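Local coordinates for D-galactonate dehydratase family member RspA (Pantoea ananatis, PDB 3T6C), which binds one magnesium ion per subunit and dehydrates D-gluconate to 2-dehydro-3-deoxy-D-gluconate, though only with low activity in vitro, at residues 305-310 and 335-340; 143-148 and 364-369; 109-114 and 299-304; 93-98 and 116-121; 87-92 and 123-128. All coordinates share one frame; numbering follows the deposited sequence.

Interaction 1. Residues 305-310 and 335-340; sequences EWKPLI and AIYSEL
In the layer of helices around the catalytic barrel, Lys307 and Ile310 of one helix meet Tyr337 and Ser338 of the next. The phenol of Tyr337 extends to helix 303-311, and the aliphatic chain of Lys307 runs past its outer end: Lys307 CG lies 3.8 Å from Tyr337 CE2, while Lys307 CE comes within 3.2 Å of Tyr337 OH. The ammonium group then bends round at the last torsion (chi4 -62°), and Lys307 NZ makes a weak hydrogen bond of 3.2 Å to Tyr337 OH. Stronger partners hold both polar ends. NZ forms salt bridges with Asp311 and with Glu281 of a third subunit, and the phenolic oxygen is hydrogen-bonded to Asp311. The two segments belong to consecutive helices of the modified TIM barrel, (β/α)7β, of the enolase superfamily, where helix 303-311 and helix 328-340 flank strand 317-318. Segments 305-310 and 335-340 run nearly parallel, at 16°, their axes 10.4 Å apart at closest approach. Closer to the barrel, Ile310 sends its two branches to different partners. Ile310 CG2 touches the edge of the Tyr337 ring near its plane, 3.8 Å from Tyr337 CD2, whereas Ile310 CD1 reaches Ser338, 3.4 Å from Ser338 OG, a hydroxyl hydrogen-bonded to Ile334 O one turn earlier in its own helix. Beyond this pair of helices, the Tyr337 ring stacks on Tyr337 of a second subunit.

Interaction 2. Residues 143-148 and 364-369; sequences DGIALY and LDLSSP
Asp365 and Leu366, late in helix 355-367, pack against Ile145 at the start of strand 145-151. The strand is part of the enolase-superfamily barrel, lying between strands 173-176 and 374-375, and the helix leads by way of a short loop into strand 374-375, so the contact is one of helix layer against barrel wall. Asp365 comes first. Its CB meets the end of the isoleucine, 3.5 Å from Ile145 CD1, and the two side chains cross at about a right angle. Asp365 OD2 lies 3.7 Å from the other branch, at Ile145 CG2. That oxygen is hydrogen-bonded to the side-chain amide of Gln374, so this buried carboxylate, probably charged, is held by the adjoining strand. Leu366 follows; its CB does not aim straight at the strand, but the end of its side chain comes nearer, and Leu366 CD2 rests along the CG1-CD1 branch, 3.9 Å from Ile145 CG1. Ile145 was modelled in two conformations, and the details at its CD1 apply to one of them. In that one CD1 is turned into the notch between the two helix residues by a chi2 of -51°. After Ser367 the chain leaves helical geometry at Ser368, whose carbonyl oxygen accepts a hydrogen bond from Arg142, just ahead of the strand segment. Pro369 packs on Glu92 of a second subunit. In the conformer described, Ile145 CD1 is 3.5 Å from Leu366 CD2, a tightness left doubtful by the second conformer.

Interaction 3. Residues 109-114 and 299-304; sequences VMNNAL and LFVNVN
Asn111 brings the ND2 end of its amide up to Val301, ND2 lying 3.9 Å from Val301 CB and hydrogen-bonding the carbonyl oxygen of the same residue. The bond joins two domains: helix 108-129 belongs to the N-terminal capping domain of the enolase superfamily, while 299-304 is the barrel loop that follows the magnesium ligand Glu298 and runs into helix 303-311. Asn111 ND2 and Val301 O are 3.0 Å apart. The oxygen lies close to the plane of the asparagine amide, yet the N-H points at it only moderately straight, at 140°, and the donor is tilted 30° from the carbonyl plane of Val301. The amide has further partners, the strongest being Ser324 O, in a second barrel loop, to which ND2 also donates. OD1 accepts from Gly107 N just ahead of helix 108-129, so both ends of the buried amide are bonded, which fixes its rotation and binds two loops of the barrel to one helix of the cap. Val301 also packs on Asn106 of a third subunit. Next to Val301, Asn302 caps the N terminus of helix 303-311: Asn302 OD1 accepts from Asn304 N at 2.9 Å.

Interaction 4. Residues 93-98 and 116-121; sequences DIWQSA and GIDMAL
The indole of Trp95 and the carboxylate of Asp118 stand almost perpendicular, their planes 81° apart. At the indole edge, in its plane, lie Asp118 CB and Gln96 CD. The carboxylate oxygen approaches obliquely, Asp118 OD1 being 3.5 Å from Trp95 CD1, in a contact without a hydrogen bond. These groups sit on one flank of a helical hairpin in the N-terminal capping domain, in which segments 93-98 and 116-121 of helices 91-100 and 108-129 run antiparallel (174°), their axes 10.3 Å apart at closest approach. Trp95 carries its ring along that flank because CG is anti to the backbone nitrogen (chi1 -164°). The polar ends of both residues then turn to the barrel domain: Trp95 NE1 bonds to Gly326 O and Asp118 OD1 to Thr329 OG1, so the hairpin is fastened to the loop before helix 328-340 and to the start of that helix. On the hydrophobic side, Ile94 meets Leu121 with both its branches. Leu121 CD1 sits against both, 3.7 Å from Ile94 CG2 and 3.8 Å from Ile94 CD1. Leu83 of helix 68-83 packs on Ile94, and Ile49 of strand 44-51 packs on Leu121, continuing this side into the domain core. Within the first helix, Asp93 O is held twice from opposite faces of its carbonyl plane, by Ser97 N at 3.0 Å and by Ser97 OG at 2.7 Å.

Interaction 5. Residues 87-92 and 123-128; sequences DPARIE and DIKGKQ
A lysine with two bends in its chain, Lys125, delivers its ammonium group to the backbone carbonyl of Ala89 in a tight turn. The successive bends (chi2 77° and chi3 63°) bring Lys125 NZ to 2.9 Å from Ala89 O, in the carbonyl plane and on a lone pair. The charge has a second partner, a salt bridge to Glu135 of a second subunit, so a single amine ties the turn to helix 108-129 and to the neighbouring molecule. Asp87 to Arg90 form a type I beta turn, and Asp87 OD1 accepts from Ala89 N at 2.9 Å, closing an Asx turn. Before the ammonium group, the hydrocarbon part of the lysine lies against Ile91, with Ile91 CD1 3.8 Å from Lys125 CE and 3.9 Å from Lys125 CB. Pro88 adds a looser apolar contact, its CG 4.2 Å from Ile124 CG2. The pairing sits at the far end of the capping-domain hairpin, where the turn leads into helix 91-100; Ile124 rests on Ile49 and Thr51 of strand 44-51, and Ile91 reaches Thr329 of helix 328-340.

Overall arrangement
Interactions 4 and 5 are two levels of one hairpin, helices 91-100 and 108-129 of the capping domain; their centres are 9 Å apart, and along the chain interaction 4 is nested within interaction 5. Interaction 3 uses the same long helix, touches interaction 4 through Leu114, and carries the cap onto a barrel loop. That loop continues into helix 303-311 of interaction 1, centred 15 Å from interaction 3. Interaction 2, 18 Å from interaction 1 and touching it, encloses it in sequence and joins an early barrel strand to a late helix. The cap is thus bound to the barrel that holds the magnesium ion, and interactions 1, 2, 4 and 5 also meet the second subunit.

Interaction 1. Residues 305-310 and 335-340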
# COMPACT_ATOMS: atom_id res chain seq x y z
N GLU A 305 10.83 -16.62 -5.80
CA GLU A 305 9.66 -17.44 -5.48
C GLU A 305 9.37 -17.48 -3.97
O GLU A 305 8.28 -17.15 -3.54
CB GLU A 305 9.84 -18.89 -5.97
CG GLU A 305 9.94 -18.92 -7.51
CD GLU A 305 10.42 -20.26 -8.08
OE1 GLU A 305 11.27 -20.91 -7.40
OE2 GLU A 305 9.98 -20.64 -9.20
N TRP A 306 10.33 -17.96 -3.19
CA TRP A 306 10.07 -18.22 -1.77
C TRP A 306 10.09 -16.99 -0.85
O TRP A 306 9.28 -16.90 0.11
CB TRP A 306 10.96 -19.32 -1.21
CG TRP A 306 12.45 -19.23 -1.45
CD1 TRP A 306 13.14 -19.86 -2.44
CD2 TRP A 306 13.43 -18.53 -0.67
NE1 TRP A 306 14.51 -19.59 -2.34
CE2 TRP A 306 14.69 -18.75 -1.28
CE3 TRP A 306 13.36 -17.71 0.46
CZ2 TRP A 306 15.88 -18.20 -0.77
CZ3 TRP A 306 14.58 -17.17 0.98
CH2 TRP A 306 15.79 -17.42 0.35
N LYS A 307 10.94 -16.00 -1.15
CA LYS A 307 11.12 -14.91 -0.20
C LYS A 307 9.83 -14.09 0.01
O LYS A 307 9.43 -13.85 1.15
CB LYS A 307 12.32 -14.03 -0.60
CG LYS A 307 12.65 -12.98 0.52
CD LYS A 307 13.87 -12.16 0.02
CE LYS A 307 14.17 -11.01 0.95
NZ LYS A 307 13.05 -10.03 1.02
N PRO A 308 9.14 -13.66 -1.08
CA PRO A 308 7.94 -12.85 -0.87
C PRO A 308 6.87 -13.63 -0.10
O PRO A 308 6.09 -13.02 0.67
CB PRO A 308 7.47 -12.52 -2.31
CG PRO A 308 8.73 -12.69 -3.14
CD PRO A 308 9.49 -13.79 -2.51
N LEU A 309 6.82 -14.94 -0.26
CA LEU A 309 5.75 -15.68 0.41
C LEU A 309 6.03 -15.70 1.90
O LEU A 309 5.10 -15.56 2.71
CB LEU A 309 5.71 -17.13 -0.05
CG LEU A 309 5.35 -17.34 -1.53
CD1 LEU A 309 5.09 -18.80 -1.85
CD2 LEU A 309 4.27 -16.49 -2.06
N ILE A 310 7.31 -15.82 2.25
CA ILE A 310 7.66 -15.92 3.67
C ILE A 310 7.52 -14.53 4.28
O ILE A 310 6.92 -14.37 5.36
CB ILE A 310 9.05 -16.51 3.84
CG1 ILE A 310 9.05 -17.99 3.39
CG2 ILE A 310 9.47 -16.40 5.33
CD1 ILE A 310 10.51 -18.56 3.26
N ALA A 335 15.61 -21.73 6.30
CA ALA A 335 14.99 -22.13 7.56
C ALA A 335 14.99 -20.94 8.54
O ALA A 335 14.02 -20.70 9.24
CB ALA A 335 15.74 -23.34 8.13
N ILE A 336 16.11 -20.23 8.62
CA ILE A 336 16.24 -19.04 9.48
C ILE A 336 15.33 -17.89 9.02
O ILE A 336 14.63 -17.25 9.84
CB ILE A 336 17.71 -18.59 9.53
CG1 ILE A 336 18.47 -19.58 10.43
CG2 ILE A 336 17.80 -17.11 10.04
CD1 ILE A 336 19.99 -19.43 10.34
N TYR A 337 15.29 -17.65 7.72
CA TYR A 337 14.40 -16.60 7.21
C TYR A 337 12.94 -16.92 7.57
O TYR A 337 12.16 -16.05 7.95
CB TYR A 337 14.58 -16.49 5.68
CG TYR A 337 14.17 -15.13 5.17
CD1 TYR A 337 15.10 -14.10 5.15
CD2 TYR A 337 12.88 -14.88 4.72
CE1 TYR A 337 14.77 -12.83 4.75
CE2 TYR A 337 12.53 -13.58 4.32
CZ TYR A 337 13.47 -12.58 4.36
OH TYR A 337 13.13 -11.31 3.92
N SER A 338 12.58 -18.20 7.48
CA SER A 338 11.25 -18.67 7.88
C SER A 338 11.03 -18.48 9.38
O SER A 338 9.96 -17.94 9.81
CB SER A 338 11.08 -20.15 7.50
OG SER A 338 11.20 -20.28 6.09
N GLU A 339 12.03 -18.87 10.19
CA GLU A 339 11.92 -18.79 11.64
C GLU A 339 11.55 -17.38 12.08
O GLU A 339 10.69 -17.19 12.96
CB GLU A 339 13.31 -19.18 12.23
CG GLU A 339 13.39 -19.07 13.76
CD GLU A 339 14.82 -19.27 14.30
OE1 GLU A 339 15.71 -19.76 13.56
OE2 GLU A 339 15.04 -18.89 15.46
N LEU A 340 12.23 -16.39 11.52
CA LEU A 340 12.01 -15.00 11.97
C LEU A 340 10.67 -14.45 11.49
O LEU A 340 10.21 -13.42 11.99
CB LEU A 340 13.19 -14.12 11.51
CG LEU A 340 14.49 -14.07 12.38
CD1 LEU A 340 14.95 -15.44 12.86
CD2 LEU A 340 15.64 -13.37 11.64

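Interaction 2. Residues 143-148 and 364-369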
# COMPACT_ATOMS: atom_id res chain seq x y z
N ASP A 143 14.50 -34.67 20.36
CA ASP A 143 15.13 -35.98 20.36
C ASP A 143 14.63 -37.01 19.37
O ASP A 143 15.06 -38.18 19.42
CB ASP A 143 15.33 -36.54 21.76
CG ASP A 143 16.39 -35.75 22.51
OD1 ASP A 143 17.60 -36.07 22.31
OD2 ASP A 143 15.99 -34.78 23.22
N GLY A 144 13.69 -36.59 18.53
CA GLY A 144 13.14 -37.46 17.50
C GLY A 144 12.56 -36.48 16.46
O GLY A 144 12.18 -35.36 16.81
N ILE A 145 12.48 -36.92 15.21
CA ILE A 145 11.92 -36.09 14.13
C ILE A 145 10.55 -36.63 13.74
O ILE A 145 10.40 -37.77 13.26
CB ILE A 145 12.85 -36.15 12.89
CG1 ILE A 145 14.18 -35.44 13.19
CG2 ILE A 145 12.15 -35.59 11.61
CD1 ILE A 145 14.07 -34.04 13.78
N ALA A 146 9.52 -35.83 13.97
CA ALA A 146 8.15 -36.27 13.64
C ALA A 146 7.93 -36.41 12.14
O ALA A 146 8.35 -35.55 11.33
CB ALA A 146 7.13 -35.31 14.25
N LEU A 147 7.30 -37.52 11.77
CA LEU A 147 7.13 -37.91 10.36
C LEU A 147 5.68 -37.80 9.91
O LEU A 147 4.76 -38.10 10.68
CB LEU A 147 7.62 -39.35 10.15
CG LEU A 147 9.04 -39.63 10.66
CD1 LEU A 147 9.31 -41.14 10.44
CD2 LEU A 147 10.04 -38.80 9.88
N TYR A 148 5.44 -37.41 8.65
CA TYR A 148 4.16 -37.76 8.04
C TYR A 148 4.36 -38.72 6.88
O TYR A 148 5.42 -38.73 6.25
CB TYR A 148 3.37 -36.54 7.57
CG TYR A 148 3.80 -35.85 6.24
CD1 TYR A 148 3.30 -36.31 5.00
CD2 TYR A 148 4.62 -34.74 6.26
CE1 TYR A 148 3.67 -35.67 3.80
CE2 TYR A 148 4.94 -34.04 5.07
CZ TYR A 148 4.50 -34.53 3.86
OH TYR A 148 4.86 -33.83 2.73
N LEU A 364 19.10 -30.71 9.49
CA LEU A 364 18.41 -29.40 9.58
C LEU A 364 17.24 -29.49 10.53
O LEU A 364 17.08 -28.62 11.41
CB LEU A 364 17.93 -28.94 8.20
CG LEU A 364 19.07 -28.43 7.29
CD1 LEU A 364 18.67 -28.69 5.83
CD2 LEU A 364 19.29 -26.95 7.55
N ASP A 365 16.39 -30.51 10.37
CA ASP A 365 15.24 -30.65 11.25
C ASP A 365 15.61 -30.68 12.72
O ASP A 365 14.94 -30.05 13.53
CB ASP A 365 14.51 -31.97 10.97
CG ASP A 365 13.82 -32.02 9.61
OD1 ASP A 365 13.51 -30.98 8.99
OD2 ASP A 365 13.56 -33.19 9.19
N LEU A 366 16.66 -31.44 13.08
CA LEU A 366 17.07 -31.49 14.49
C LEU A 366 17.53 -30.15 15.05
O LEU A 366 17.32 -29.90 16.27
CB LEU A 366 18.18 -32.53 14.68
CG LEU A 366 17.69 -33.96 14.59
CD1 LEU A 366 18.91 -34.88 14.58
CD2 LEU A 366 16.85 -34.28 15.84
N SER A 367 18.16 -29.32 14.20
CA SER A 367 18.80 -28.09 14.67
C SER A 367 17.95 -26.83 14.49
O SER A 367 18.38 -25.73 14.88
CB SER A 367 20.19 -27.93 14.02
OG SER A 367 20.05 -27.93 12.60
N SER A 368 16.75 -26.98 13.90
CA SER A 368 15.89 -25.80 13.65
C SER A 368 14.83 -25.60 14.71
O SER A 368 13.99 -26.47 14.92
CB SER A 368 15.14 -26.00 12.31
OG SER A 368 16.01 -25.88 11.22
N PRO A 369 14.79 -24.41 15.34
CA PRO A 369 13.72 -24.22 16.32
C PRO A 369 12.31 -24.34 15.67
O PRO A 369 11.36 -24.80 16.30
CB PRO A 369 13.91 -22.79 16.83
CG PRO A 369 15.21 -22.36 16.34
CD PRO A 369 15.70 -23.25 15.23

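Interaction 3. Residues 109-114 and 299-304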
# COMPACT_ATOMS: atom_id res chain seq x y z
N VAL A 109 18.70 -27.73 -12.62
CA VAL A 109 19.92 -28.49 -12.92
C VAL A 109 21.10 -27.81 -12.19
O VAL A 109 21.90 -28.49 -11.50
CB VAL A 109 20.15 -28.52 -14.43
CG1 VAL A 109 21.45 -29.19 -14.71
CG2 VAL A 109 19.03 -29.24 -15.12
N MET A 110 21.21 -26.48 -12.32
CA MET A 110 22.29 -25.78 -11.66
C MET A 110 22.29 -25.99 -10.14
O MET A 110 23.35 -26.26 -9.54
CB MET A 110 22.21 -24.28 -11.95
CG MET A 110 22.22 -23.92 -13.45
SD MET A 110 23.69 -24.38 -14.34
CE MET A 110 24.90 -23.28 -13.58
N ASN A 111 21.13 -25.89 -9.52
CA ASN A 111 21.09 -25.90 -8.06
C ASN A 111 21.37 -27.30 -7.54
O ASN A 111 22.01 -27.46 -6.51
CB ASN A 111 19.73 -25.44 -7.54
CG ASN A 111 19.45 -23.96 -7.83
OD1 ASN A 111 20.25 -23.28 -8.49
ND2 ASN A 111 18.28 -23.49 -7.42
N ASN A 112 20.88 -28.33 -8.23
CA ASN A 112 21.11 -29.69 -7.75
C ASN A 112 22.58 -30.06 -7.84
O ASN A 112 23.11 -30.73 -6.93
CB ASN A 112 20.26 -30.68 -8.54
CG ASN A 112 18.91 -30.88 -7.91
OD1 ASN A 112 18.78 -31.71 -7.02
ND2 ASN A 112 17.91 -30.09 -8.32
N ALA A 113 23.24 -29.65 -8.91
CA ALA A 113 24.69 -29.86 -8.98
C ALA A 113 25.39 -29.18 -7.78
O ALA A 113 26.28 -29.77 -7.15
CB ALA A 113 25.25 -29.34 -10.30
N LEU A 114 25.03 -27.93 -7.48
CA LEU A 114 25.61 -27.17 -6.38
C LEU A 114 25.32 -27.89 -5.05
O LEU A 114 26.19 -27.96 -4.16
CB LEU A 114 25.02 -25.76 -6.42
CG LEU A 114 25.47 -24.83 -5.33
CD1 LEU A 114 27.01 -24.72 -5.31
CD2 LEU A 114 24.77 -23.48 -5.65
N LEU A 299 8.76 -27.24 -5.56
CA LEU A 299 9.24 -26.85 -6.90
C LEU A 299 10.20 -25.66 -6.91
O LEU A 299 10.75 -25.34 -7.96
CB LEU A 299 8.04 -26.50 -7.81
CG LEU A 299 7.36 -27.72 -8.43
CD1 LEU A 299 5.99 -27.33 -9.01
CD2 LEU A 299 8.27 -28.26 -9.59
N PHE A 300 10.37 -24.96 -5.78
CA PHE A 300 11.09 -23.68 -5.84
C PHE A 300 12.59 -23.82 -6.10
O PHE A 300 13.24 -24.79 -5.66
CB PHE A 300 10.94 -22.93 -4.52
CG PHE A 300 9.54 -22.43 -4.24
CD1 PHE A 300 8.54 -22.36 -5.20
CD2 PHE A 300 9.24 -22.00 -2.95
CE1 PHE A 300 7.26 -21.84 -4.89
CE2 PHE A 300 8.00 -21.47 -2.63
CZ PHE A 300 6.99 -21.41 -3.57
N VAL A 301 13.05 -23.01 -7.03
CA VAL A 301 14.47 -22.88 -7.40
C VAL A 301 15.07 -21.49 -7.22
O VAL A 301 16.26 -21.26 -7.62
CB VAL A 301 14.67 -23.41 -8.83
CG1 VAL A 301 14.40 -24.91 -8.93
CG2 VAL A 301 13.74 -22.68 -9.82
N ASN A 302 14.29 -20.51 -6.76
CA ASN A 302 14.71 -19.12 -6.93
C ASN A 302 14.20 -18.31 -5.71
O ASN A 302 13.03 -18.47 -5.30
CB ASN A 302 14.05 -18.59 -8.22
CG ASN A 302 14.62 -17.24 -8.69
OD1 ASN A 302 14.75 -16.28 -7.90
ND2 ASN A 302 15.03 -17.19 -9.96
N VAL A 303 15.04 -17.42 -5.19
CA VAL A 303 14.67 -16.58 -4.05
C VAL A 303 13.41 -15.72 -4.35
O VAL A 303 12.60 -15.42 -3.43
CB VAL A 303 15.87 -15.69 -3.63
CG1 VAL A 303 16.31 -14.77 -4.78
CG2 VAL A 303 15.53 -14.85 -2.35
N ASN A 304 13.24 -15.31 -5.61
CA ASN A 304 12.07 -14.50 -5.98
C ASN A 304 10.74 -15.30 -5.97
O ASN A 304 9.65 -14.71 -6.05
CB ASN A 304 12.30 -13.84 -7.34
CG ASN A 304 13.04 -12.55 -7.19
OD1 ASN A 304 12.54 -11.64 -6.54
ND2 ASN A 304 14.24 -12.45 -7.75

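Interaction 4. Residues 93-98 and 116-121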
# COMPACT_ATOMS: atom_id res chain seq x y z
N ASP A 93 32.34 -19.74 0.75
CA ASP A 93 33.05 -19.11 -0.37
C ASP A 93 32.89 -20.03 -1.58
O ASP A 93 32.71 -19.54 -2.70
CB ASP A 93 34.54 -18.94 -0.04
CG ASP A 93 35.30 -18.25 -1.16
OD1 ASP A 93 35.13 -17.03 -1.33
OD2 ASP A 93 36.11 -18.91 -1.85
N ILE A 94 32.97 -21.36 -1.38
CA ILE A 94 32.74 -22.28 -2.49
C ILE A 94 31.28 -22.22 -2.98
O ILE A 94 31.04 -22.20 -4.18
CB ILE A 94 33.15 -23.71 -2.10
CG1 ILE A 94 34.68 -23.79 -1.95
CG2 ILE A 94 32.59 -24.75 -3.13
CD1 ILE A 94 35.11 -25.14 -1.34
N TRP A 95 30.30 -22.17 -2.06
CA TRP A 95 28.92 -22.09 -2.50
C TRP A 95 28.70 -20.82 -3.33
O TRP A 95 28.13 -20.87 -4.41
CB TRP A 95 27.96 -22.06 -1.27
CG TRP A 95 26.53 -22.37 -1.70
CD1 TRP A 95 25.93 -23.62 -1.78
CD2 TRP A 95 25.57 -21.43 -2.17
NE1 TRP A 95 24.64 -23.48 -2.26
CE2 TRP A 95 24.40 -22.14 -2.49
CE3 TRP A 95 25.61 -20.03 -2.35
CZ2 TRP A 95 23.26 -21.51 -2.98
CZ3 TRP A 95 24.47 -19.39 -2.83
CH2 TRP A 95 23.32 -20.14 -3.14
N GLN A 96 29.13 -19.65 -2.80
CA GLN A 96 28.88 -18.40 -3.50
C GLN A 96 29.57 -18.37 -4.86
O GLN A 96 28.98 -17.98 -5.86
CB GLN A 96 29.40 -17.23 -2.65
CG GLN A 96 28.67 -17.05 -1.33
CD GLN A 96 27.24 -16.56 -1.54
OE1 GLN A 96 26.96 -15.93 -2.55
NE2 GLN A 96 26.34 -16.85 -0.60
N SER A 97 30.83 -18.79 -4.90
CA SER A 97 31.56 -18.82 -6.17
C SER A 97 31.06 -19.92 -7.14
O SER A 97 30.91 -19.64 -8.36
CB SER A 97 33.08 -18.91 -5.91
OG SER A 97 33.42 -20.14 -5.25
N ALA A 98 30.75 -21.11 -6.64
CA ALA A 98 30.25 -22.14 -7.57
C ALA A 98 28.90 -21.68 -8.11
O ALA A 98 28.62 -21.88 -9.32
CB ALA A 98 30.11 -23.48 -6.84
N GLY A 116 24.97 -31.10 -4.48
CA GLY A 116 25.76 -32.30 -4.30
C GLY A 116 27.12 -31.92 -3.71
O GLY A 116 27.63 -32.59 -2.78
N ILE A 117 27.67 -30.82 -4.23
CA ILE A 117 28.93 -30.27 -3.72
C ILE A 117 28.79 -29.79 -2.29
O ILE A 117 29.56 -30.18 -1.42
CB ILE A 117 29.42 -29.10 -4.61
CG1 ILE A 117 29.75 -29.58 -6.04
CG2 ILE A 117 30.64 -28.45 -4.00
CD1 ILE A 117 30.50 -30.87 -6.09
N ASP A 118 27.79 -28.95 -2.05
CA ASP A 118 27.61 -28.31 -0.75
C ASP A 118 27.40 -29.33 0.39
O ASP A 118 28.02 -29.23 1.45
CB ASP A 118 26.45 -27.32 -0.80
CG ASP A 118 26.26 -26.59 0.50
OD1 ASP A 118 27.09 -25.66 0.80
OD2 ASP A 118 25.29 -26.94 1.22
N MET A 119 26.52 -30.30 0.17
CA MET A 119 26.26 -31.32 1.21
C MET A 119 27.57 -32.08 1.50
O MET A 119 27.88 -32.39 2.67
CB MET A 119 25.14 -32.30 0.79
CG MET A 119 23.79 -31.68 0.73
SD MET A 119 22.61 -33.03 0.59
CE MET A 119 21.12 -32.08 0.26
N ALA A 120 28.32 -32.43 0.45
CA ALA A 120 29.57 -33.18 0.66
C ALA A 120 30.57 -32.34 1.44
O ALA A 120 31.33 -32.87 2.26
CB ALA A 120 30.17 -33.59 -0.66
N LEU A 121 30.59 -31.04 1.23
CA LEU A 121 31.50 -30.21 2.02
C LEU A 121 31.08 -30.11 3.49
O LEU A 121 31.96 -30.12 4.37
CB LEU A 121 31.60 -28.79 1.42
CG LEU A 121 32.23 -28.79 0.04
CD1 LEU A 121 32.17 -27.40 -0.59
CD2 LEU A 121 33.70 -29.28 0.07

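Interaction 5. Residues 87-92 and 123-128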
# COMPACT_ATOMS: atom_id res chain seq x y z
N ASP A 87 40.57 -25.77 -0.77
CA ASP A 87 40.36 -26.16 0.64
C ASP A 87 38.85 -26.33 0.88
O ASP A 87 38.10 -25.36 0.73
CB ASP A 87 40.93 -25.04 1.53
CG ASP A 87 40.83 -25.34 2.99
OD1 ASP A 87 40.17 -26.34 3.38
OD2 ASP A 87 41.42 -24.55 3.77
N PRO A 88 38.39 -27.53 1.22
CA PRO A 88 36.94 -27.75 1.48
C PRO A 88 36.41 -26.99 2.70
O PRO A 88 35.20 -26.93 2.87
CB PRO A 88 36.84 -29.28 1.68
CG PRO A 88 38.22 -29.66 2.24
CD PRO A 88 39.20 -28.74 1.50
N ALA A 89 37.27 -26.42 3.53
CA ALA A 89 36.79 -25.68 4.72
C ALA A 89 35.98 -24.44 4.32
O ALA A 89 35.13 -24.00 5.11
CB ALA A 89 37.98 -25.24 5.57
N ARG A 90 36.20 -23.88 3.12
CA ARG A 90 35.53 -22.63 2.90
C ARG A 90 34.25 -23.01 2.15
O ARG A 90 34.03 -22.67 0.96
CB ARG A 90 36.43 -21.82 1.96
CG ARG A 90 37.77 -21.43 2.67
CD ARG A 90 38.53 -20.32 1.91
NE ARG A 90 39.80 -20.06 2.66
CZ ARG A 90 40.38 -18.85 2.77
NH1 ARG A 90 39.87 -17.80 2.14
NH2 ARG A 90 41.52 -18.74 3.46
N ILE A 91 33.26 -23.34 2.95
CA ILE A 91 31.98 -23.88 2.41
C ILE A 91 31.23 -22.72 1.78
O ILE A 91 30.76 -22.82 0.65
CB ILE A 91 31.11 -24.57 3.48
CG1 ILE A 91 31.88 -25.77 4.09
CG2 ILE A 91 29.76 -24.99 2.85
CD1 ILE A 91 31.05 -26.58 5.12
N GLU A 92 31.11 -21.60 2.49
CA GLU A 92 30.35 -20.48 1.96
C GLU A 92 31.01 -19.86 0.73
O GLU A 92 30.32 -19.50 -0.21
CB GLU A 92 30.23 -19.41 3.05
CG GLU A 92 29.33 -18.26 2.65
CD GLU A 92 27.85 -18.60 2.70
OE1 GLU A 92 27.39 -19.23 3.68
OE2 GLU A 92 27.15 -18.18 1.77
N ASP A 123 29.51 -32.55 5.00
CA ASP A 123 29.88 -33.90 5.47
C ASP A 123 31.36 -33.92 5.89
O ASP A 123 31.70 -34.40 6.96
CB ASP A 123 29.60 -34.89 4.35
CG ASP A 123 29.63 -36.34 4.82
OD1 ASP A 123 29.34 -36.62 6.01
OD2 ASP A 123 29.97 -37.19 3.97
N ILE A 124 32.22 -33.36 5.03
CA ILE A 124 33.64 -33.28 5.33
C ILE A 124 33.88 -32.42 6.60
O ILE A 124 34.69 -32.77 7.43
CB ILE A 124 34.39 -32.66 4.14
CG1 ILE A 124 34.51 -33.74 3.03
CG2 ILE A 124 35.79 -32.18 4.57
CD1 ILE A 124 34.93 -33.26 1.66
N LYS A 125 33.20 -31.28 6.71
CA LYS A 125 33.36 -30.41 7.89
C LYS A 125 33.01 -31.15 9.17
O LYS A 125 33.74 -31.08 10.16
CB LYS A 125 32.48 -29.17 7.73
CG LYS A 125 32.60 -28.12 8.89
CD LYS A 125 33.90 -27.26 8.80
CE LYS A 125 33.95 -26.41 7.52
NZ LYS A 125 34.86 -25.26 7.71
N GLY A 126 31.92 -31.91 9.16
CA GLY A 126 31.57 -32.66 10.37
C GLY A 126 32.60 -33.77 10.64
O GLY A 126 32.98 -34.01 11.78
N LYS A 127 33.07 -34.45 9.60
CA LYS A 127 34.05 -35.46 9.84
C LYS A 127 35.36 -34.87 10.37
O LYS A 127 35.99 -35.46 11.25
CB LYS A 127 34.29 -36.28 8.58
CG LYS A 127 33.10 -37.20 8.22
CD LYS A 127 33.25 -37.72 6.77
CE LYS A 127 32.13 -38.73 6.48
NZ LYS A 127 32.22 -39.30 5.07
N GLN A 128 35.76 -33.71 9.84
CA GLN A 128 36.95 -33.00 10.36
C GLN A 128 36.78 -32.64 11.83
O GLN A 128 37.72 -32.77 12.66
CB GLN A 128 37.17 -31.75 9.52
CG GLN A 128 38.33 -30.90 9.97
CD GLN A 128 38.40 -29.63 9.16
OE1 GLN A 128 37.37 -29.11 8.70
NE2 GLN A 128 39.61 -29.09 9.01